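Local coordinates for penicillin-binding protein 1A (Mycobacterium tuberculosis, PDB 5CXW) that builds and cross-links the peptidoglycan of the mycobacterial cell wall, its penicillin-sensitive transpeptidase domain being the part described here, at residues His280-Thr294 with Tyr339-Asp353. Sequence-based numbering, arbitrary orientation.
Sequences HNLAGGRDSAAKTGT and YGSGLPSDIWKATMD. With 35P ((2R,4S)-5,5-dimethyl-2-{(1R)-2-oxo-1-[(phenoxyacetyl)amino]ethyl}-1,3-thiazolidine-4-carboxylic acid), chain C.
Thr-294 and Gly-340 meet in the wall of the penicillin pocket, where strand 289-296, carrying the KTG motif of the transpeptidase fold (Lys-291 to Gly-293), lies against the turn leading into helix 343-356. Gly-340 N donates to Thr-294 OG1 at 2.9 Å, and the hydroxyl in turn donates to carboxylate oxygen O16 of the bound penicillin V. Thr-292 OG1 holds the other carboxylate oxygen, O14, in a very short bond, while its CG2 packs on the Gly-340 backbone. Gly-340, with no side chain, lets its CA come within 3.5 Å of Gly-293 O. Thr-294 N donates to O17, the oxygen of the opened beta-lactam carbonyl, while the side-chain amide N4 donates to Thr-294 O.

Against the first turn of the helix, His-280, from the loop before the strand, has both ring nitrogens engaged: ND1 with Ser-277 O, and NE2 with Asp-346 OD1 at 2.7 Å, nearly straight (171°) and in the ring plane. Ser-345 CB sits over the ring's centre in a CH-pi contact. Trp-348, its NE1 bonded to Gly-310 O, offers its six-membered ring to Leu-282 CD2, 3.6 Å from CZ3. Lys-349 extends until its last torsion bends (chi4 68°), bringing NZ to Asn-281 O and into a salt bridge with Asp-353 OD2. The other oxygen, Asp-353 OD1, accepts from Ala-283 N (2.7 Å) and from a water that also accepts from Arg-286 NE.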
loop_
_atom_site.group_PDB
_atom_site.type_symbol
_atom_site.label_atom_id
_atom_site.label_comp_id
_atom_site.label_asym_id
_atom_site.label_seq_id
_atom_site.Cartn_x
_atom_site.Cartn_y
_atom_site.Cartn_z
ATOM N N HIS A 280 10.238 9.537 10.002
ATOM C CA HIS A 280 10.515 8.180 9.622
ATOM C C HIS A 280 11.249 8.049 8.299
ATOM O O HIS A 280 11.106 7.053 7.579
ATOM C CB HIS A 280 9.219 7.363 9.606
ATOM C CG HIS A 280 8.764 6.978 10.957
ATOM N ND1 HIS A 280 7.850 7.734 11.666
ATOM C CD2 HIS A 280 9.033 5.879 11.709
ATOM C CE1 HIS A 280 7.622 7.131 12.829
ATOM N NE2 HIS A 280 8.357 6.024 12.887
ATOM N N ASN A 281 12.086 9.041 8.008
ATOM C CA ASN A 281 13.069 8.983 6.864
ATOM C C ASN A 281 13.881 7.691 7.026
ATOM O O ASN A 281 14.272 7.334 8.156
ATOM C CB ASN A 281 14.110 10.121 6.958
ATOM C CG ASN A 281 13.532 11.506 7.260
ATOM O OD1 ASN A 281 13.498 12.412 6.316
ATOM N ND2 ASN A 281 13.147 11.761 8.590
ATOM N N LEU A 282 14.184 7.036 5.904
ATOM C CA LEU A 282 14.961 5.813 5.922
ATOM C C LEU A 282 16.406 6.141 6.317
ATOM O O LEU A 282 16.895 7.307 6.180
ATOM C CB LEU A 282 14.932 5.141 4.541
ATOM C CG LEU A 282 13.523 4.681 4.098
ATOM C CD1 LEU A 282 13.585 3.910 2.796
ATOM C CD2 LEU A 282 12.865 3.838 5.196
ATOM N N ALA A 283 17.092 5.122 6.817
ATOM C CA ALA A 283 18.452 5.296 7.279
ATOM C C ALA A 283 19.457 5.708 6.182
ATOM O O ALA A 283 19.293 5.385 5.013
ATOM C CB ALA A 283 18.909 4.041 7.977
ATOM N N GLY A 284 20.504 6.419 6.593
ATOM C CA GLY A 284 21.649 6.692 5.733
ATOM C C GLY A 284 21.336 7.642 4.587
ATOM O O GLY A 284 21.975 7.576 3.534
ATOM N N GLY A 285 20.355 8.527 4.807
ATOM C CA GLY A 285 19.925 9.487 3.794
ATOM C C GLY A 285 19.191 8.916 2.614
ATOM O O GLY A 285 19.102 9.530 1.550
ATOM N N ARG A 286 18.685 7.711 2.759
ATOM C CA ARG A 286 18.030 7.087 1.633
ATOM C C ARG A 286 16.678 7.750 1.367
ATOM O O ARG A 286 15.830 7.770 2.250
ATOM C CB ARG A 286 17.867 5.596 1.914
ATOM C CG ARG A 286 17.384 4.806 0.732
ATOM C CD ARG A 286 17.130 3.364 1.081
ATOM N NE ARG A 286 18.310 2.657 1.568
ATOM C CZ ARG A 286 19.196 2.022 0.789
ATOM N NH1 ARG A 286 19.082 1.985 -0.522
ATOM N NH2 ARG A 286 20.173 1.359 1.355
ATOM N N ASP A 287 16.454 8.229 0.152
ATOM C CA ASP A 287 15.167 8.836 -0.221
ATOM C C ASP A 287 14.067 7.767 -0.266
ATOM O O ASP A 287 14.305 6.587 -0.543
ATOM C CB ASP A 287 15.206 9.511 -1.611
ATOM C CG ASP A 287 16.142 10.708 -1.685
ATOM O OD1 ASP A 287 16.587 11.146 -0.608
ATOM O OD2 ASP A 287 16.487 11.177 -2.826
ATOM N N SER A 288 12.833 8.210 -0.075
ATOM C CA SER A 288 11.706 7.312 -0.185
ATOM C C SER A 288 10.470 8.122 -0.571
ATOM O O SER A 288 10.513 9.330 -0.561
ATOM C CB SER A 288 11.411 6.623 1.170
ATOM O OG SER A 288 11.034 7.557 2.156
ATOM N N ALA A 289 9.386 7.413 -0.893
ATOM C CA ALA A 289 8.113 8.012 -1.227
ATOM C C ALA A 289 7.092 7.239 -0.441
ATOM O O ALA A 289 7.030 5.999 -0.569
ATOM C CB ALA A 289 7.878 7.868 -2.746
ATOM N N ALA A 290 6.270 7.889 0.378
ATOM C CA ALA A 290 5.410 7.190 1.304
ATOM C C ALA A 290 4.105 7.889 1.568
ATOM O O ALA A 290 3.958 9.115 1.257
ATOM C CB ALA A 290 6.186 6.968 2.614
ATOM N N LYS A 291 3.164 7.164 2.149
ATOM C CA LYS A 291 1.887 7.756 2.551
ATOM C C LYS A 291 1.328 6.963 3.734
ATOM O O LYS A 291 1.237 5.762 3.674
ATOM C CB LYS A 291 0.882 7.804 1.397
ATOM C CG LYS A 291 -0.420 8.517 1.783
ATOM C CD LYS A 291 -0.260 10.040 1.931
ATOM C CE LYS A 291 -1.528 10.688 2.512
ATOM N NZ LYS A 291 -1.646 10.469 3.959
ATOM N N THR A 292 0.939 7.693 4.769
ATOM C CA THR A 292 0.300 7.121 5.928
ATOM C C THR A 292 -1.222 7.059 5.736
ATOM O O THR A 292 -1.818 7.799 4.908
ATOM C CB THR A 292 0.533 7.978 7.170
ATOM O OG1 THR A 292 0.205 9.331 6.867
ATOM C CG2 THR A 292 1.993 7.823 7.679
ATOM N N GLY A 293 -1.867 6.244 6.556
ATOM C CA GLY A 293 -3.324 6.251 6.675
ATOM C C GLY A 293 -3.773 5.921 8.075
ATOM O O GLY A 293 -3.118 5.135 8.729
ATOM N N THR A 294 -4.897 6.484 8.510
ATOM C CA THR A 294 -5.472 6.160 9.812
ATOM C C THR A 294 -6.998 6.222 9.654
ATOM O O THR A 294 -7.524 7.239 9.232
ATOM C CB THR A 294 -5.078 7.174 10.882
ATOM O OG1 THR A 294 -3.648 7.376 10.948
ATOM C CG2 THR A 294 -5.558 6.663 12.235
ATOM N N TYR A 339 -1.668 5.959 15.166
ATOM C CA TYR A 339 -1.859 6.493 13.802
ATOM C C TYR A 339 -0.888 5.879 12.823
ATOM O O TYR A 339 0.085 5.252 13.213
ATOM C CB TYR A 339 -1.563 8.013 13.846
ATOM C CG TYR A 339 -2.492 8.839 14.700
ATOM C CD1 TYR A 339 -3.642 9.357 14.195
ATOM C CD2 TYR A 339 -2.215 9.039 16.049
ATOM C CE1 TYR A 339 -4.507 10.082 15.007
ATOM C CE2 TYR A 339 -3.064 9.767 16.849
ATOM C CZ TYR A 339 -4.185 10.281 16.298
ATOM O OH TYR A 339 -5.048 10.991 17.097
ATOM N N GLY A 340 -1.093 6.091 11.536
ATOM C CA GLY A 340 -0.148 5.625 10.498
ATOM C C GLY A 340 1.297 6.013 10.756
ATOM O O GLY A 340 2.202 5.219 10.533
ATOM N N SER A 341 1.482 7.218 11.294
ATOM C CA SER A 341 2.821 7.739 11.656
ATOM C C SER A 341 3.444 7.132 12.896
ATOM O O SER A 341 4.592 7.482 13.221
ATOM C CB SER A 341 2.753 9.257 11.803
ATOM O OG SER A 341 1.879 9.554 12.896
ATOM N N GLY A 342 2.708 6.264 13.577
ATOM C CA GLY A 342 3.186 5.570 14.742
ATOM C C GLY A 342 3.715 4.196 14.412
ATOM O O GLY A 342 4.576 4.034 13.530
ATOM N N LEU A 343 3.198 3.176 15.084
ATOM C CA LEU A 343 3.722 1.795 14.865
ATOM C C LEU A 343 3.839 1.329 13.417
ATOM O O LEU A 343 4.824 0.711 13.097
ATOM C CB LEU A 343 2.975 0.720 15.671
ATOM C CG LEU A 343 2.858 0.897 17.167
ATOM C CD1 LEU A 343 2.138 -0.301 17.772
ATOM C CD2 LEU A 343 4.225 1.134 17.816
ATOM N N PRO A 344 2.855 1.668 12.522
ATOM C CA PRO A 344 3.040 1.165 11.148
ATOM C C PRO A 344 4.264 1.784 10.453
ATOM O O PRO A 344 4.993 1.077 9.758
ATOM C CB PRO A 344 1.752 1.589 10.430
ATOM C CG PRO A 344 0.750 1.786 11.541
ATOM C CD PRO A 344 1.571 2.317 12.696
ATOM N N SER A 345 4.545 3.054 10.724
ATOM C CA SER A 345 5.738 3.725 10.185
ATOM C C SER A 345 7.009 3.212 10.831
ATOM O O SER A 345 8.020 3.046 10.158
ATOM C CB SER A 345 5.595 5.242 10.306
ATOM O OG SER A 345 4.611 5.748 9.462
ATOM N N ASP A 346 6.971 2.872 12.138
ATOM C CA ASP A 346 8.110 2.243 12.794
ATOM C C ASP A 346 8.458 0.918 12.105
ATOM O O ASP A 346 9.647 0.652 11.768
ATOM C CB ASP A 346 7.811 1.958 14.284
ATOM C CG ASP A 346 7.624 3.197 15.121
ATOM O OD1 ASP A 346 8.275 4.245 14.895
ATOM O OD2 ASP A 346 6.832 3.105 16.084
ATOM N N ILE A 347 7.433 0.090 11.830
ATOM C CA ILE A 347 7.634 -1.191 11.203
ATOM C C ILE A 347 8.115 -1.023 9.753
ATOM O O ILE A 347 9.013 -1.730 9.303
ATOM C CB ILE A 347 6.336 -2.044 11.293
ATOM C CG1 ILE A 347 5.994 -2.389 12.750
ATOM C CG2 ILE A 347 6.408 -3.266 10.384
ATOM C CD1 ILE A 347 4.557 -2.911 12.985
ATOM N N TRP A 348 7.468 -0.143 9.028
ATOM C CA TRP A 348 7.789 0.141 7.604
ATOM C C TRP A 348 9.277 0.570 7.502
ATOM O O TRP A 348 10.048 0.038 6.695
ATOM C CB TRP A 348 6.876 1.257 7.083
ATOM C CG TRP A 348 7.263 1.685 5.685
ATOM C CD1 TRP A 348 6.948 1.057 4.514
ATOM C CD2 TRP A 348 8.063 2.828 5.320
ATOM N NE1 TRP A 348 7.518 1.747 3.444
ATOM C CE2 TRP A 348 8.178 2.837 3.906
ATOM C CE3 TRP A 348 8.637 3.871 6.047
ATOM C CZ2 TRP A 348 8.888 3.851 3.202
ATOM C CZ3 TRP A 348 9.372 4.876 5.334
ATOM C CH2 TRP A 348 9.495 4.835 3.950
ATOM N N LYS A 349 9.662 1.551 8.310
ATOM C CA LYS A 349 11.036 2.071 8.268
ATOM C C LYS A 349 12.053 0.961 8.567
ATOM O O LYS A 349 13.103 0.831 7.903
ATOM C CB LYS A 349 11.211 3.241 9.254
ATOM C CG LYS A 349 12.708 3.571 9.503
ATOM C CD LYS A 349 12.904 4.888 10.218
ATOM C CE LYS A 349 14.322 4.970 10.753
ATOM N NZ LYS A 349 15.330 5.083 9.648
ATOM N N ALA A 350 11.776 0.191 9.618
ATOM C CA ALA A 350 12.689 -0.871 10.040
ATOM C C ALA A 350 12.769 -1.965 8.997
ATOM O O ALA A 350 13.872 -2.474 8.698
ATOM C CB ALA A 350 12.244 -1.441 11.358
ATOM N N THR A 351 11.637 -2.289 8.397
ATOM C CA THR A 351 11.630 -3.320 7.353
ATOM C C THR A 351 12.420 -2.828 6.143
ATOM O O THR A 351 13.249 -3.560 5.561
ATOM C CB THR A 351 10.181 -3.622 6.951
ATOM O OG1 THR A 351 9.452 -4.175 8.085
ATOM C CG2 THR A 351 10.166 -4.674 5.796
ATOM N N MET A 352 12.147 -1.577 5.745
ATOM C CA MET A 352 12.821 -1.008 4.557
ATOM C C MET A 352 14.341 -0.900 4.775
ATOM O O MET A 352 15.125 -1.358 3.945
ATOM C CB MET A 352 12.225 0.328 4.153
ATOM C CG MET A 352 10.822 0.174 3.532
ATOM S SD MET A 352 10.850 -0.503 1.867
ATOM C CE MET A 352 11.190 0.953 0.862
ATOM N N ASP A 353 14.717 -0.335 5.908
ATOM C CA ASP A 353 16.137 -0.133 6.260
ATOM C C ASP A 353 16.858 -1.502 6.257
ATOM O O ASP A 353 17.937 -1.675 5.674
ATOM C CB ASP A 353 16.273 0.528 7.644
ATOM C CG ASP A 353 15.972 2.033 7.640
ATOM O OD1 ASP A 353 16.027 2.658 6.543
ATOM O OD2 ASP A 353 15.808 2.584 8.750
HETATM C C24 35P C . -11.889 10.792 12.313
HETATM C C23 35P C . -12.435 10.508 13.562
HETATM C C22 35P C . -11.819 9.602 14.396
HETATM C C21 35P C . -10.646 8.966 14.020
HETATM C C20 35P C . -10.082 9.234 12.791
HETATM C C19 35P C . -10.704 10.169 11.929
HETATM O O1 35P C . -10.193 10.500 10.698
HETATM C C2 35P C . -8.867 10.091 10.375
HETATM C C3 35P C . -8.428 10.812 9.130
HETATM O O18 35P C . -8.912 11.899 8.849
HETATM N N4 35P C . -7.495 10.179 8.436
HETATM C C5 35P C . -6.909 10.764 7.239
HETATM C C6 35P C . -6.399 9.654 6.414
HETATM O O17 35P C . -6.134 8.508 6.832
HETATM C C8 35P C . -5.703 11.764 7.517
HETATM N N7 35P C . -4.575 10.898 7.327
HETATM S S11 35P C . -5.501 12.428 9.081
HETATM C C10 35P C . -4.076 11.566 9.550
HETATM C C12 35P C . -4.203 11.053 10.984
HETATM C C15 35P C . -2.819 12.394 9.491
HETATM C C9 35P C . -4.041 10.389 8.569
HETATM C C13 35P C . -2.749 9.686 8.295
HETATM O O14 35P C . -2.115 10.053 7.258
HETATM O O16 35P C . -2.422 8.766 9.074
HETATM O O HOH W 1 17.894 2.919 4.451
#